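Local coordinates for protein citrate synthase (Mycobacterium tuberculosis, PDB 4TVM) that catalyses the condensation of oxaloacetate with acetyl-CoA and water to give citrate and CoA, a step of the Krebs cycle, at residues 166-171 with 390-395; 72-77 with 89-94; 79-84 with 222-227; 132-137 with 382-387. All coordinates share one frame; numbering follows the deposited sequence.

Contact 1. Residues 166-171 with 390-395; sequences RLLAKL and GRLPGW. With OAA (oxaloacetate ion), chain B.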
# COMPACT_ATOMS: atom_id res chain seq x y z
N ARG A 166 -18.81 -5.84 6.16
CA ARG A 166 -18.30 -4.91 7.17
C ARG A 166 -17.64 -3.66 6.58
O ARG A 166 -17.79 -2.57 7.11
CB ARG A 166 -17.29 -5.62 8.06
CG ARG A 166 -17.88 -6.11 9.35
CD ARG A 166 -17.18 -7.34 9.86
NE ARG A 166 -17.80 -7.75 11.11
CZ ARG A 166 -17.36 -8.75 11.87
NH1 ARG A 166 -16.27 -9.44 11.52
NH2 ARG A 166 -18.01 -9.04 13.00
N LEU A 167 -16.89 -3.82 5.50
CA LEU A 167 -16.24 -2.67 4.86
C LEU A 167 -17.23 -1.78 4.14
O LEU A 167 -17.16 -0.57 4.25
CB LEU A 167 -15.18 -3.13 3.85
CG LEU A 167 -13.77 -3.28 4.42
CD1 LEU A 167 -12.94 -4.24 3.58
CD2 LEU A 167 -13.10 -1.93 4.48
N LEU A 168 -18.13 -2.38 3.38
CA LEU A 168 -19.10 -1.58 2.64
C LEU A 168 -20.02 -0.83 3.59
O LEU A 168 -20.44 0.29 3.30
CB LEU A 168 -19.94 -2.47 1.73
CG LEU A 168 -19.22 -2.91 0.47
CD1 LEU A 168 -20.03 -4.04 -0.16
CD2 LEU A 168 -19.09 -1.74 -0.49
N ALA A 169 -20.34 -1.45 4.73
CA ALA A 169 -21.22 -0.81 5.73
C ALA A 169 -20.49 0.21 6.53
O ALA A 169 -20.96 1.33 6.67
CB ALA A 169 -21.83 -1.82 6.68
N LYS A 170 -19.35 -0.18 7.09
CA LYS A 170 -18.68 0.65 8.10
C LYS A 170 -17.79 1.77 7.59
O LYS A 170 -17.51 2.69 8.34
CB LYS A 170 -17.85 -0.22 9.02
CG LYS A 170 -18.69 -1.27 9.69
CD LYS A 170 -17.94 -1.95 10.81
CE LYS A 170 -18.95 -2.60 11.75
NZ LYS A 170 -19.18 -3.99 11.33
N LEU A 171 -17.36 1.71 6.33
CA LEU A 171 -16.47 2.73 5.81
C LEU A 171 -17.11 4.08 5.61
O LEU A 171 -16.44 5.09 5.83
CB LEU A 171 -15.86 2.31 4.52
CG LEU A 171 -14.65 3.21 4.23
CD1 LEU A 171 -13.44 2.63 4.88
CD2 LEU A 171 -14.40 3.32 2.74
N GLY A 390 -16.35 5.69 -2.73
CA GLY A 390 -16.91 5.30 -4.03
C GLY A 390 -16.12 4.18 -4.64
O GLY A 390 -16.68 3.24 -5.16
N ARG A 391 -14.80 4.27 -4.54
CA ARG A 391 -13.94 3.24 -5.10
C ARG A 391 -13.93 1.92 -4.33
O ARG A 391 -13.52 0.87 -4.88
CB ARG A 391 -12.52 3.78 -5.20
CG ARG A 391 -11.54 2.80 -5.78
CD ARG A 391 -11.99 2.26 -7.12
NE ARG A 391 -12.15 3.33 -8.10
CZ ARG A 391 -11.14 3.98 -8.70
NH1 ARG A 391 -9.87 3.70 -8.43
NH2 ARG A 391 -11.41 4.94 -9.57
N LEU A 392 -14.36 1.94 -3.08
CA LEU A 392 -14.29 0.75 -2.23
C LEU A 392 -14.78 -0.53 -2.91
O LEU A 392 -14.15 -1.58 -2.80
CB LEU A 392 -15.03 1.00 -0.94
CG LEU A 392 -15.13 -0.12 0.09
CD1 LEU A 392 -13.77 -0.54 0.61
CD2 LEU A 392 -16.02 0.35 1.24
N PRO A 393 -15.94 -0.49 -3.58
CA PRO A 393 -16.43 -1.71 -4.23
C PRO A 393 -15.45 -2.26 -5.29
O PRO A 393 -15.35 -3.48 -5.49
CB PRO A 393 -17.74 -1.24 -4.88
CG PRO A 393 -17.66 0.25 -4.90
CD PRO A 393 -16.96 0.56 -3.62
N GLY A 394 -14.74 -1.37 -5.94
CA GLY A 394 -13.81 -1.77 -6.99
C GLY A 394 -12.60 -2.40 -6.36
O GLY A 394 -12.13 -3.46 -6.79
N TRP A 395 -12.08 -1.72 -5.35
CA TRP A 395 -10.99 -2.28 -4.56
C TRP A 395 -11.33 -3.67 -4.17
O TRP A 395 -10.52 -4.57 -4.31
CB TRP A 395 -10.71 -1.45 -3.31
CG TRP A 395 -10.00 -0.16 -3.59
CD1 TRP A 395 -9.31 0.15 -4.69
CD2 TRP A 395 -9.94 0.97 -2.73
NE1 TRP A 395 -8.81 1.43 -4.59
CE2 TRP A 395 -9.19 1.96 -3.40
CE3 TRP A 395 -10.48 1.26 -1.46
CZ2 TRP A 395 -8.96 3.21 -2.86
CZ3 TRP A 395 -10.22 2.51 -0.91
CH2 TRP A 395 -9.46 3.47 -1.61
O1 OAA B . -11.28 7.73 -11.06
O2 OAA B . -10.93 9.91 -10.86
O4 OAA B . -7.24 6.89 -13.34
O5 OAA B . -7.71 5.29 -11.92
O3 OAA B . -9.14 6.67 -10.50
C1 OAA B . -10.58 8.76 -11.23
C2 OAA B . -9.26 8.58 -11.92
C3 OAA B . -8.75 7.22 -11.51
C4 OAA B . -7.81 6.45 -12.31
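L392 points from helix 383-403 into helix 159-182 and is met there by L167, L168 and L171. With chi1 at 178°, CG stands opposite the backbone N, which extends the side chain toward the other helix. Its CB and CG make no close approach across the contact and serve as the stem, while the two methyls do the touching. CD1 leans on CD2 of L167 at 4.2 Å. CD2 goes deeper: it lies 3.3 Å from the backbone O of L167, 3.7 Å from CD2 of L171 and 3.9 Å from CA of L168, so one methyl sits against a helical turn as well as its side chains. Beside it, P393 brings only its ring CD near L168 CD2, at 4.4 Å. No hydrogen bond crosses, and the local axes are 10.3 Å apart and run at 170°, nearly antiparallel. The N atoms of P393 and G394 lack the usual i to i-4 bond, G394 N bonding R391 O instead, and the helix kinks there.

Next to L392, R391 faces the bound oxaloacetate. Bent at chi2 and chi3, its chain delivers NH2 to O3 of the ligand at 3.0 Å, with an N-H...O angle of 165° and O3 at the guanidinium edge. The pair thus joins antiparallel helix packing in the citrate synthase helical core to the oxaloacetate pocket, which H229, H232, N235 and F387 also line.

Contact 2. Residues 72-77 with 89-94; sequences RGYPID and CYLLIY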
# COMPACT_ATOMS: atom_id res chain seq x y z
N ARG A 72 -18.63 -4.68 -15.81
CA ARG A 72 -19.16 -6.00 -16.12
C ARG A 72 -19.94 -6.01 -17.43
O ARG A 72 -20.86 -6.80 -17.62
CB ARG A 72 -20.01 -6.52 -14.96
CG ARG A 72 -19.28 -6.51 -13.61
CD ARG A 72 -18.21 -7.59 -13.59
NE ARG A 72 -17.72 -7.93 -12.25
CZ ARG A 72 -16.83 -8.91 -12.01
NH1 ARG A 72 -16.35 -9.66 -13.02
NH2 ARG A 72 -16.42 -9.16 -10.77
N GLY A 73 -19.54 -5.16 -18.36
CA GLY A 73 -20.15 -5.11 -19.69
C GLY A 73 -21.12 -3.96 -19.84
O GLY A 73 -21.49 -3.62 -20.97
N TYR A 74 -21.56 -3.38 -18.73
CA TYR A 74 -22.62 -2.37 -18.74
C TYR A 74 -22.05 -0.97 -18.81
O TYR A 74 -21.19 -0.62 -18.02
CB TYR A 74 -23.44 -2.47 -17.48
CG TYR A 74 -24.13 -3.79 -17.30
CD1 TYR A 74 -25.22 -4.13 -18.11
CD2 TYR A 74 -23.73 -4.70 -16.32
CE1 TYR A 74 -25.88 -5.34 -17.96
CE2 TYR A 74 -24.39 -5.90 -16.15
CZ TYR A 74 -25.46 -6.22 -16.96
OH TYR A 74 -26.13 -7.40 -16.80
N PRO A 75 -22.54 -0.14 -19.74
CA PRO A 75 -21.92 1.19 -19.80
C PRO A 75 -22.28 2.13 -18.65
O PRO A 75 -23.33 2.00 -18.01
CB PRO A 75 -22.40 1.74 -21.16
CG PRO A 75 -22.66 0.52 -21.98
CD PRO A 75 -23.26 -0.47 -21.00
N ILE A 76 -21.37 3.08 -18.39
CA ILE A 76 -21.40 3.91 -17.22
C ILE A 76 -22.56 4.85 -17.29
O ILE A 76 -23.17 5.15 -16.26
CB ILE A 76 -20.07 4.69 -17.04
CG1 ILE A 76 -19.93 5.22 -15.60
CG2 ILE A 76 -19.93 5.84 -18.05
CD1 ILE A 76 -20.06 4.15 -14.55
N ASP A 77 -22.90 5.31 -18.49
CA ASP A 77 -24.02 6.23 -18.63
C ASP A 77 -25.30 5.54 -18.21
O ASP A 77 -26.14 6.15 -17.57
CB ASP A 77 -24.11 6.84 -20.05
CG ASP A 77 -24.22 5.78 -21.17
OD1 ASP A 77 -24.34 4.58 -20.90
OD2 ASP A 77 -24.17 6.18 -22.35
N CYS A 89 -22.15 -1.73 -6.44
CA CYS A 89 -21.30 -2.53 -5.54
C CYS A 89 -21.53 -3.97 -5.83
O CYS A 89 -20.61 -4.72 -6.09
CB CYS A 89 -21.65 -2.30 -4.06
SG CYS A 89 -21.23 -0.67 -3.36
N TYR A 90 -22.78 -4.40 -5.76
CA TYR A 90 -23.08 -5.82 -5.96
C TYR A 90 -22.56 -6.28 -7.31
O TYR A 90 -21.89 -7.32 -7.37
CB TYR A 90 -24.57 -6.06 -5.88
CG TYR A 90 -24.96 -7.51 -6.08
CD1 TYR A 90 -24.77 -8.13 -7.30
CD2 TYR A 90 -25.53 -8.26 -5.05
CE1 TYR A 90 -25.12 -9.44 -7.49
CE2 TYR A 90 -25.90 -9.56 -5.24
CZ TYR A 90 -25.70 -10.14 -6.47
OH TYR A 90 -26.05 -11.43 -6.68
N LEU A 91 -22.84 -5.51 -8.38
CA LEU A 91 -22.53 -5.94 -9.72
C LEU A 91 -21.06 -6.15 -9.80
O LEU A 91 -20.61 -7.21 -10.20
CB LEU A 91 -22.97 -4.87 -10.74
CG LEU A 91 -22.33 -4.82 -12.13
CD1 LEU A 91 -22.92 -5.89 -13.04
CD2 LEU A 91 -22.53 -3.44 -12.74
N LEU A 92 -20.29 -5.14 -9.43
CA LEU A 92 -18.87 -5.21 -9.61
C LEU A 92 -18.29 -6.38 -8.87
O LEU A 92 -17.47 -7.11 -9.43
CB LEU A 92 -18.23 -3.99 -9.02
CG LEU A 92 -18.28 -2.68 -9.75
CD1 LEU A 92 -17.91 -1.65 -8.71
CD2 LEU A 92 -17.30 -2.66 -10.90
N ILE A 93 -18.67 -6.53 -7.60
CA ILE A 93 -18.10 -7.59 -6.78
C ILE A 93 -18.48 -8.99 -7.26
O ILE A 93 -17.60 -9.81 -7.45
CB ILE A 93 -18.50 -7.39 -5.31
CG1 ILE A 93 -17.73 -6.23 -4.73
CG2 ILE A 93 -18.27 -8.64 -4.48
CD1 ILE A 93 -18.36 -5.67 -3.50
N TYR A 94 -19.75 -9.28 -7.49
CA TYR A 94 -20.13 -10.65 -7.88
C TYR A 94 -20.32 -10.79 -9.37
O TYR A 94 -20.61 -11.86 -9.86
CB TYR A 94 -21.40 -11.07 -7.18
CG TYR A 94 -21.35 -10.83 -5.71
CD1 TYR A 94 -20.59 -11.66 -4.89
CD2 TYR A 94 -22.03 -9.78 -5.14
CE1 TYR A 94 -20.53 -11.44 -3.54
CE2 TYR A 94 -21.95 -9.55 -3.79
CZ TYR A 94 -21.21 -10.38 -3.00
OH TYR A 94 -21.14 -10.15 -1.67
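A type I' turn of a beta-hairpin, made by R72 and G73 between strands 68-71 and 74-75, meets the last turn of helix 85-94 through R72 and L92. The evidence is a side-on grip in which two nitrogens of R72 share one acceptor, L92 O. NH2 binds it at 2.7 Å and arrives almost head-on to the carbonyl, at a C=O...N angle of 161°. NE binds it at 2.9 Å with a more bent N-H...O angle of 136°. L92 O lies close to the guanidinium plane for both, which restricts rotation of the group. A bend at chi2 turns the arginine chain along L91, whose CD1 is 3.5 Å from R72 CB. The same methyl approaches the edge of the Y74 ring, 3.4 Å from CE2, so L91 fills the angle between the turn and the strand that leaves it.

R72 NH1 has a further, weak hydrogen bond to S58 O. On the far side of the helix, L92 and I93 pack on P393 and I396 of helix 383-403, and Y94 OH bonds E161. Y74 and P75, at the strand leaving the turn, also touch E422 of the second subunit.

Contact 3. Residues 79-84 with 222-227; sequences LAEKST and LDMLFI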
# COMPACT_ATOMS: atom_id res chain seq x y z
N LEU A 79 -25.65 2.92 -15.94
CA LEU A 79 -25.69 2.67 -14.47
C LEU A 79 -25.89 3.96 -13.71
O LEU A 79 -26.64 4.02 -12.73
CB LEU A 79 -24.40 2.02 -14.01
CG LEU A 79 -24.02 0.76 -14.79
CD1 LEU A 79 -22.53 0.53 -14.69
CD2 LEU A 79 -24.84 -0.42 -14.30
N ALA A 80 -25.20 5.00 -14.17
CA ALA A 80 -25.27 6.31 -13.53
C ALA A 80 -26.70 6.79 -13.54
O ALA A 80 -27.24 7.17 -12.51
CB ALA A 80 -24.39 7.30 -14.27
N GLU A 81 -27.30 6.76 -14.72
CA GLU A 81 -28.67 7.19 -14.91
C GLU A 81 -29.70 6.20 -14.37
O GLU A 81 -30.73 6.64 -13.84
CB GLU A 81 -28.91 7.52 -16.39
CG GLU A 81 -28.01 8.67 -16.88
CD GLU A 81 -28.24 9.98 -16.13
OE1 GLU A 81 -29.39 10.20 -15.69
OE2 GLU A 81 -27.29 10.78 -15.97
N LYS A 82 -29.44 4.89 -14.45
CA LYS A 82 -30.46 3.90 -14.02
C LYS A 82 -30.21 2.99 -12.78
O LYS A 82 -31.15 2.32 -12.32
CB LYS A 82 -30.85 3.01 -15.21
CG LYS A 82 -31.83 3.68 -16.15
CD LYS A 82 -33.13 3.98 -15.41
CE LYS A 82 -34.10 4.77 -16.26
NZ LYS A 82 -34.31 4.14 -17.59
N SER A 83 -29.00 2.95 -12.25
CA SER A 83 -28.69 2.06 -11.13
C SER A 83 -28.61 2.79 -9.80
O SER A 83 -29.07 3.92 -9.67
CB SER A 83 -27.38 1.30 -11.39
OG SER A 83 -27.25 0.26 -10.46
N THR A 84 -28.07 2.11 -8.80
CA THR A 84 -27.68 2.76 -7.53
C THR A 84 -26.28 2.36 -7.17
O THR A 84 -25.75 1.34 -7.62
CB THR A 84 -28.55 2.32 -6.39
OG1 THR A 84 -28.35 0.93 -6.22
CG2 THR A 84 -30.10 2.62 -6.68
N LEU A 222 -25.08 12.47 -4.94
CA LEU A 222 -23.97 11.74 -4.33
C LEU A 222 -23.96 10.29 -4.76
O LEU A 222 -22.91 9.73 -5.09
CB LEU A 222 -24.07 11.83 -2.83
CG LEU A 222 -22.78 11.41 -2.15
CD1 LEU A 222 -21.69 12.39 -2.53
CD2 LEU A 222 -22.99 11.31 -0.65
N ASP A 223 -25.14 9.66 -4.77
CA ASP A 223 -25.26 8.26 -5.16
C ASP A 223 -24.73 8.03 -6.55
O ASP A 223 -23.93 7.13 -6.79
CB ASP A 223 -26.72 7.82 -5.09
CG ASP A 223 -26.88 6.32 -5.09
OD1 ASP A 223 -26.65 5.71 -6.13
OD2 ASP A 223 -27.21 5.75 -4.03
N MET A 224 -25.14 8.88 -7.48
CA MET A 224 -24.64 8.78 -8.84
C MET A 224 -23.12 8.92 -8.86
O MET A 224 -22.43 8.13 -9.49
CB MET A 224 -25.27 9.86 -9.71
CG MET A 224 -24.99 9.68 -11.19
SD MET A 224 -25.95 10.81 -12.24
CE MET A 224 -24.80 12.17 -12.41
N LEU A 225 -22.61 9.93 -8.17
CA LEU A 225 -21.18 10.20 -8.21
C LEU A 225 -20.28 9.04 -7.70
O LEU A 225 -19.14 8.89 -8.15
CB LEU A 225 -20.88 11.48 -7.42
CG LEU A 225 -20.63 12.72 -8.26
CD1 LEU A 225 -20.74 13.96 -7.40
CD2 LEU A 225 -19.26 12.61 -8.90
N PHE A 226 -20.78 8.25 -6.76
CA PHE A 226 -20.09 7.05 -6.36
C PHE A 226 -20.15 5.98 -7.43
O PHE A 226 -19.23 5.19 -7.55
CB PHE A 226 -20.66 6.51 -5.06
CG PHE A 226 -20.43 7.38 -3.86
CD1 PHE A 226 -19.38 8.29 -3.81
CD2 PHE A 226 -21.25 7.25 -2.76
CE1 PHE A 226 -19.17 9.06 -2.69
CE2 PHE A 226 -21.05 8.01 -1.63
CZ PHE A 226 -20.00 8.92 -1.59
N ILE A 227 -21.20 5.94 -8.23
CA ILE A 227 -21.23 5.02 -9.38
C ILE A 227 -20.14 5.41 -10.36
O ILE A 227 -19.37 4.55 -10.85
CB ILE A 227 -22.59 5.02 -10.10
CG1 ILE A 227 -23.72 4.74 -9.10
CG2 ILE A 227 -22.60 3.98 -11.22
CD1 ILE A 227 -25.12 4.72 -9.68
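I227 and M224 of helix 216-229 press against the end of helix 76-82, and the contact divides into a close-packed part around these two and an open margin around E81. In the close part the backbones themselves approach, with CA of A80 and CA of M224 only 5.3 Å apart, a spacing that the small side chain of A80 permits. I227 reaches across with both branches. Its CG1 lies anti to the carbonyl carbon (chi1 -54°) and extends straight on to the tip. There I227 CD1 is 3.5 Å from L79 O and 3.6 Å from T84 C. That tip fills the concave side of the chain where it leaves the helix at S83. CG2, the other branch, rests on L79 CB at 3.9 Å. M224 lays its CG over A80, 3.6 Å from A80 O and 3.9 Å from A80 CB.

Toward solvent the fit is slacker. E81 starts away from helix 216-229, bends back at chi2 and brings OE2 no nearer than 4.0 Å to M224 SD; its other oxygen, OE1, forms a long, weak ion pair with R220. At the partly exposed T84, D223 OD1 lies 3.4 Å from T84 CA, yet its hydrogen bond goes to F85 N.

No hydrogen bond joins the two segments, so between them the contact is one of shape and apolar burial. The polar ends turn instead to the start of helix 85-94: T84 OG1 caps E87 N and D223 receives F85 N, placing a carboxylate where a helix N-terminus would probably favour negative charge.

Contact 4. Residues 132-137 with 382-387; sequences HPMPVL and MFTVLF. With OAA (oxaloacetate ion), chain B.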
# COMPACT_ATOMS: atom_id res chain seq x y z
N HIS A 132 -7.20 16.28 10.08
CA HIS A 132 -7.63 16.16 8.69
C HIS A 132 -8.26 14.78 8.53
O HIS A 132 -7.80 13.83 9.16
CB HIS A 132 -6.43 16.35 7.78
CG HIS A 132 -5.80 17.70 7.89
ND1 HIS A 132 -4.78 18.12 7.07
CD2 HIS A 132 -6.06 18.74 8.72
CE1 HIS A 132 -4.42 19.35 7.40
NE2 HIS A 132 -5.19 19.75 8.39
N PRO A 133 -9.34 14.65 7.74
CA PRO A 133 -9.97 13.33 7.77
C PRO A 133 -9.16 12.24 7.10
O PRO A 133 -9.23 11.10 7.50
CB PRO A 133 -11.28 13.56 6.99
CG PRO A 133 -11.52 15.02 7.08
CD PRO A 133 -10.14 15.61 6.97
N MET A 134 -8.39 12.57 6.09
CA MET A 134 -7.69 11.54 5.39
C MET A 134 -6.77 10.73 6.30
O MET A 134 -6.71 9.52 6.18
CB MET A 134 -6.92 12.14 4.26
CG MET A 134 -6.54 11.11 3.25
SD MET A 134 -8.01 10.29 2.60
CE MET A 134 -7.13 8.92 1.83
N PRO A 135 -6.04 11.38 7.19
CA PRO A 135 -5.20 10.65 8.14
C PRO A 135 -5.97 9.74 9.09
O PRO A 135 -5.57 8.61 9.36
CB PRO A 135 -4.53 11.76 8.95
CG PRO A 135 -4.48 12.93 8.03
CD PRO A 135 -5.55 12.76 6.99
N VAL A 136 -7.06 10.27 9.61
CA VAL A 136 -7.87 9.58 10.57
C VAL A 136 -8.43 8.31 10.00
O VAL A 136 -8.43 7.29 10.64
CB VAL A 136 -9.06 10.46 11.01
CG1 VAL A 136 -9.86 9.76 12.10
CG2 VAL A 136 -8.58 11.82 11.49
N LEU A 137 -8.94 8.40 8.78
CA LEU A 137 -9.50 7.26 8.05
C LEU A 137 -8.48 6.15 7.73
O LEU A 137 -8.79 4.97 7.81
CB LEU A 137 -10.13 7.77 6.76
CG LEU A 137 -10.32 6.87 5.54
CD1 LEU A 137 -11.60 6.11 5.65
CD2 LEU A 137 -10.35 7.73 4.28
N MET A 382 -12.35 16.57 2.48
CA MET A 382 -13.12 15.34 2.48
C MET A 382 -13.05 14.72 1.12
O MET A 382 -13.48 13.60 0.97
CB MET A 382 -14.59 15.58 2.86
CG MET A 382 -14.85 15.66 4.36
SD MET A 382 -14.52 14.11 5.22
CE MET A 382 -15.94 13.08 4.81
N PHE A 383 -12.53 15.42 0.11
CA PHE A 383 -12.65 14.94 -1.29
C PHE A 383 -12.01 13.60 -1.54
O PHE A 383 -12.57 12.75 -2.27
CB PHE A 383 -12.04 15.93 -2.26
CG PHE A 383 -12.85 17.20 -2.45
CD1 PHE A 383 -13.93 17.53 -1.63
CD2 PHE A 383 -12.52 18.08 -3.44
CE1 PHE A 383 -14.63 18.72 -1.80
CE2 PHE A 383 -13.23 19.26 -3.64
CZ PHE A 383 -14.28 19.58 -2.82
N THR A 384 -10.82 13.40 -0.97
CA THR A 384 -10.14 12.14 -1.19
C THR A 384 -10.84 11.01 -0.45
O THR A 384 -10.79 9.86 -0.90
CB THR A 384 -8.69 12.20 -0.77
OG1 THR A 384 -8.17 13.45 -1.19
CG2 THR A 384 -7.87 11.06 -1.41
N VAL A 385 -11.46 11.35 0.69
CA VAL A 385 -12.21 10.38 1.45
C VAL A 385 -13.45 9.94 0.64
O VAL A 385 -13.81 8.75 0.60
CB VAL A 385 -12.68 10.94 2.80
CG1 VAL A 385 -13.67 9.99 3.46
CG2 VAL A 385 -11.50 11.24 3.72
N LEU A 386 -14.10 10.91 0.01
CA LEU A 386 -15.28 10.66 -0.84
C LEU A 386 -14.86 9.78 -1.96
O LEU A 386 -15.57 8.85 -2.34
CB LEU A 386 -15.87 11.97 -1.38
CG LEU A 386 -16.60 12.77 -0.31
CD1 LEU A 386 -16.72 14.25 -0.65
CD2 LEU A 386 -17.97 12.19 -0.09
N PHE A 387 -13.68 10.02 -2.46
CA PHE A 387 -13.14 9.18 -3.52
C PHE A 387 -13.05 7.72 -3.10
O PHE A 387 -13.50 6.84 -3.84
CB PHE A 387 -11.78 9.68 -3.93
CG PHE A 387 -11.28 9.04 -5.18
CD1 PHE A 387 -11.08 7.66 -5.23
CD2 PHE A 387 -10.98 9.80 -6.29
CE1 PHE A 387 -10.61 7.07 -6.39
CE2 PHE A 387 -10.51 9.20 -7.45
CZ PHE A 387 -10.34 7.84 -7.50
O1 OAA B . -11.28 7.73 -11.06
O2 OAA B . -10.93 9.91 -10.86
O4 OAA B . -7.24 6.89 -13.34
O5 OAA B . -7.71 5.29 -11.92
O3 OAA B . -9.14 6.67 -10.50
C1 OAA B . -10.58 8.76 -11.23
C2 OAA B . -9.26 8.58 -11.92
C3 OAA B . -8.75 7.22 -11.51
C4 OAA B . -7.81 6.45 -12.31
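V385 carries the aliphatic contacts, meeting P133 and L137 of helix 133-147. Its CG2 touches both: CD2 of L137 at 3.7 Å and CB of P133 at 4.0 Å. The L137 side chain slides past the valine in the opposite direction to it, giving lateral overlap. The local helix axes, 9.5 Å apart, cross at 42°.

Thioethers form the second group. M382 starts out away from helix 133-147, but its chain folds back at chi2 (-65°) and chi3 (-76°). Its SD comes to lie 3.6 Å from CG of P133, the two side chains crossing at about a right angle. M134 reaches the other way, bent at chi2, and sets SD 3.8 Å from CG2 of V385 and 3.9 Å from CB of T384. Neighbouring helices extend this packing: P133 also touches A178 and S182 of helix 159-182, and T384 touches L262.

The third kind involves the ligand. F387 takes no part in the helix pairing; its ring presents an edge to oxaloacetate, with CZ 3.4 Å from O3 in the ring plane and CE2 3.5 Å from O2.

Between the two segments every contact is apolar or made by sulfur, without a hydrogen bond, so this contact is non-directional packing. At the pocket, the ring edge turned to the anion would probably be electrostatically favourable, its hydrogens being slightly positive.

In the fold
Along the chain, contact 2 closes first, a short loop from 72-77 to 89-94 that ties a hairpin to helix 85-94. Contact 3 opens inside that loop at 79-84 and closes only at 222-227, so the two cross. Contacts 4 and 1 open in turn within the loop of contact 3, at 132-137 and 166-171, and close beyond it in the same order on helix 383-403; each crosses contact 3, and they cross each other. Contact 2 is in series with both, and no contact nests in another. Contacts 1 and 4 share helix 383-403, which also touches contact 2 at C89 and contact 3 at F226.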